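Local coordinates for protein L-Ala-D/L-Glu Epimerase (Escherichia coli, PDB 1JPD) that belongs to the enolase superfamily of enzymes, pairing an N-terminal capping domain with a C-terminal TIM-barrel-like domain, at residues 6-11 and 34-39. Numbering follows the deposited sequence.
Sequences TVKVFE and VVELEE
The ring of Phe10 lies across Val34, its antiparallel partner, with Val34 CB over one ring face, 3.9 Å from the centroid, in a CH-pi contact displaced toward the rim. CG of Phe10 sits between the backbone N and the carbonyl carbon (chi1 53°), a torsion that swings the ring over the neighbouring strand and brings CZ to 3.6 Å from Val34 CG1. Further along this face, Lys8 and Glu36 run side by side as extended chains. Their charged ends, Lys8 NZ and Glu36 OE1, stay 4.1 Å apart, too far for a salt bridge; that same carboxylate oxygen instead forms its salt bridge with Lys43 on strand 42-48. On the reverse face, methyl groups meet in the non-hydrogen-bonded pairs: Val7 CG2 touches Leu37 CD2 at 3.7 Å, and Val9 CG2 touches Val35 CG2 at 3.9 Å. Helices 58-66, 69-73 and 89-104 pack on this apolar side. Paired backbone bonds join Lys8 to Glu36 and Phe10 to Val34, whereas at Thr6 and Glu38 one of the two is weak. This is the edge and central strand of the three-stranded antiparallel meander, backed by helices, that characterises the N-terminal capping domain of the enolase superfamily.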
ATOM      1  N   THR A   6      21.828 -16.689  -9.125  1.00 62.96           N
ATOM      2  CA  THR A   6      22.660 -16.216  -8.021  1.00 63.66           C
ATOM      3  C   THR A   6      21.800 -15.229  -7.217  1.00 60.18           C
ATOM      4  O   THR A   6      21.054 -14.433  -7.794  1.00 60.27           O
ATOM      5  CB  THR A   6      23.941 -15.506  -8.535  1.00 66.49           C
ATOM      6  OG1 THR A   6      23.585 -14.381  -9.349  1.00 68.69           O
ATOM      7  CG2 THR A   6      24.787 -16.472  -9.355  1.00 66.28           C
ATOM      8  N   VAL A   7      21.893 -15.285  -5.894  1.00 55.22           N
ATOM      9  CA  VAL A   7      21.089 -14.413  -5.046  1.00 52.76           C
ATOM     10  C   VAL A   7      21.917 -13.487  -4.172  1.00 56.90           C
ATOM     11  O   VAL A   7      22.893 -13.903  -3.549  1.00 61.41           O
ATOM     12  CB  VAL A   7      20.161 -15.241  -4.118  1.00 51.81           C
ATOM     13  CG1 VAL A   7      19.345 -14.318  -3.229  1.00 50.37           C
ATOM     14  CG2 VAL A   7      19.243 -16.119  -4.947  1.00 50.06           C
ATOM     15  N   LYS A   8      21.520 -12.220  -4.136  1.00 58.00           N
ATOM     16  CA  LYS A   8      22.191 -11.224  -3.312  1.00 53.83           C
ATOM     17  C   LYS A   8      21.114 -10.573  -2.459  1.00 52.84           C
ATOM     18  O   LYS A   8      20.095 -10.100  -2.978  1.00 52.87           O
ATOM     19  CB  LYS A   8      22.881 -10.164  -4.173  1.00 55.42           C
ATOM     20  CG  LYS A   8      24.130 -10.640  -4.902  1.00 56.84           C
ATOM     21  CD  LYS A   8      24.631  -9.569  -5.866  1.00 61.40           C
ATOM     22  CE  LYS A   8      25.758 -10.079  -6.752  1.00 62.65           C
ATOM     23  NZ  LYS A   8      26.064  -9.115  -7.852  1.00 70.80           N
ATOM     24  N   VAL A   9      21.332 -10.571  -1.150  1.00 45.54           N
ATOM     25  CA  VAL A   9      20.385  -9.986  -0.223  1.00 43.42           C
ATOM     26  C   VAL A   9      21.087  -8.919   0.584  1.00 42.81           C
ATOM     27  O   VAL A   9      22.130  -9.172   1.182  1.00 45.74           O
ATOM     28  CB  VAL A   9      19.819 -11.061   0.731  1.00 45.93           C
ATOM     29  CG1 VAL A   9      18.920 -10.425   1.779  1.00 45.43           C
ATOM     30  CG2 VAL A   9      19.032 -12.086  -0.068  1.00 49.14           C
ATOM     31  N   PHE A  10      20.535  -7.714   0.585  1.00 43.72           N
ATOM     32  CA  PHE A  10      21.138  -6.641   1.359  1.00 48.29           C
ATOM     33  C   PHE A  10      20.108  -5.675   1.929  1.00 48.00           C
ATOM     34  O   PHE A  10      19.045  -5.439   1.352  1.00 51.30           O
ATOM     35  CB  PHE A  10      22.213  -5.902   0.541  1.00 46.29           C
ATOM     36  CG  PHE A  10      21.748  -5.418  -0.801  1.00 47.73           C
ATOM     37  CD1 PHE A  10      21.359  -4.097  -0.981  1.00 47.88           C
ATOM     38  CD2 PHE A  10      21.730  -6.275  -1.897  1.00 49.63           C
ATOM     39  CE1 PHE A  10      20.961  -3.635  -2.231  1.00 45.06           C
ATOM     40  CE2 PHE A  10      21.329  -5.820  -3.155  1.00 46.09           C
ATOM     41  CZ  PHE A  10      20.948  -4.498  -3.319  1.00 44.76           C
ATOM     42  N   GLU A  11      20.452  -5.130   3.084  1.00 44.21           N
ATOM     43  CA  GLU A  11      19.596  -4.232   3.827  1.00 44.56           C
ATOM     44  C   GLU A  11      19.924  -2.763   3.573  1.00 42.37           C
ATOM     45  O   GLU A  11      21.088  -2.400   3.463  1.00 43.60           O
ATOM     46  CB  GLU A  11      19.745  -4.613   5.304  1.00 48.61           C
ATOM     47  CG  GLU A  11      19.254  -3.641   6.338  1.00 53.18           C
ATOM     48  CD  GLU A  11      19.473  -4.184   7.736  1.00 56.75           C
ATOM     49  OE1 GLU A  11      20.514  -4.836   7.957  1.00 53.56           O
ATOM     50  OE2 GLU A  11      18.615  -3.958   8.616  1.00 59.74           O
ATOM     51  N   VAL A  34      16.545  -5.544   0.136  1.00 36.37           N
ATOM     52  CA  VAL A  34      16.587  -5.750  -1.302  1.00 37.80           C
ATOM     53  C   VAL A  34      17.097  -7.136  -1.671  1.00 37.82           C
ATOM     54  O   VAL A  34      17.989  -7.679  -1.015  1.00 39.79           O
ATOM     55  CB  VAL A  34      17.503  -4.715  -1.993  1.00 37.47           C
ATOM     56  CG1 VAL A  34      17.397  -4.866  -3.501  1.00 38.85           C
ATOM     57  CG2 VAL A  34      17.137  -3.310  -1.565  1.00 34.35           C
ATOM     58  N   VAL A  35      16.520  -7.700  -2.726  1.00 35.28           N
ATOM     59  CA  VAL A  35      16.936  -9.001  -3.219  1.00 41.96           C
ATOM     60  C   VAL A  35      17.197  -8.917  -4.711  1.00 45.16           C
ATOM     61  O   VAL A  35      16.304  -8.596  -5.500  1.00 45.55           O
ATOM     62  CB  VAL A  35      15.875 -10.081  -2.981  1.00 43.07           C
ATOM     63  CG1 VAL A  35      16.253 -11.351  -3.755  1.00 40.78           C
ATOM     64  CG2 VAL A  35      15.769 -10.374  -1.490  1.00 43.39           C
ATOM     65  N   GLU A  36      18.431  -9.210  -5.096  1.00 49.37           N
ATOM     66  CA  GLU A  36      18.818  -9.175  -6.494  1.00 51.24           C
ATOM     67  C   GLU A  36      19.044 -10.597  -7.003  1.00 49.57           C
ATOM     68  O   GLU A  36      19.847 -11.342  -6.445  1.00 47.78           O
ATOM     69  CB  GLU A  36      20.085  -8.337  -6.642  1.00 54.17           C
ATOM     70  CG  GLU A  36      20.646  -8.273  -8.043  1.00 64.54           C
ATOM     71  CD  GLU A  36      21.670  -7.163  -8.202  1.00 69.45           C
ATOM     72  OE1 GLU A  36      22.588  -7.324  -9.033  1.00 74.71           O
ATOM     73  OE2 GLU A  36      21.551  -6.125  -7.508  1.00 70.64           O
ATOM     74  N   LEU A  37      18.313 -10.970  -8.049  1.00 51.65           N
ATOM     75  CA  LEU A  37      18.427 -12.299  -8.654  1.00 59.17           C
ATOM     76  C   LEU A  37      19.160 -12.182  -9.986  1.00 62.53           C
ATOM     77  O   LEU A  37      19.051 -11.166 -10.670  1.00 64.23           O
ATOM     78  CB  LEU A  37      17.038 -12.906  -8.891  1.00 55.82           C
ATOM     79  CG  LEU A  37      16.120 -13.104  -7.683  1.00 53.92           C
ATOM     80  CD1 LEU A  37      14.801 -13.687  -8.141  1.00 51.35           C
ATOM     81  CD2 LEU A  37      16.778 -14.019  -6.673  1.00 52.37           C
ATOM     82  N   GLU A  38      19.904 -13.218 -10.357  1.00 67.12           N
ATOM     83  CA  GLU A  38      20.652 -13.190 -11.611  1.00 71.73           C
ATOM     84  C   GLU A  38      20.545 -14.478 -12.422  1.00 72.66           C
ATOM     85  O   GLU A  38      21.160 -15.489 -12.087  1.00 75.57           O
ATOM     86  CB  GLU A  38      22.122 -12.893 -11.332  1.00 71.69           C
ATOM     87  CG  GLU A  38      22.994 -12.819 -12.573  1.00 75.73           C
ATOM     88  CD  GLU A  38      23.554 -11.431 -12.806  1.00 76.78           C
ATOM     89  OE1 GLU A  38      24.087 -10.836 -11.844  1.00 77.90           O
ATOM     90  OE2 GLU A  38      23.471 -10.935 -13.949  1.00 79.01           O
ATOM     91  N   GLU A  39      19.758 -14.419 -13.492  1.00 74.75           N
ATOM     92  CA  GLU A  39      19.548 -15.547 -14.393  1.00 78.41           C
ATOM     93  C   GLU A  39      20.444 -15.300 -15.600  1.00 80.59           C
ATOM     94  O   GLU A  39      19.976 -15.101 -16.726  1.00 82.65           O
ATOM     95  CB  GLU A  39      18.079 -15.611 -14.825  1.00 81.87           C
ATOM     96  CG  GLU A  39      17.752 -16.717 -15.823  1.00 82.78           C
ATOM     97  CD  GLU A  39      17.098 -17.924 -15.177  1.00 84.10           C
ATOM     98  OE1 GLU A  39      16.870 -18.934 -15.881  1.00 85.96           O
ATOM     99  OE2 GLU A  39      16.802 -17.865 -13.964  1.00 84.36           O
TER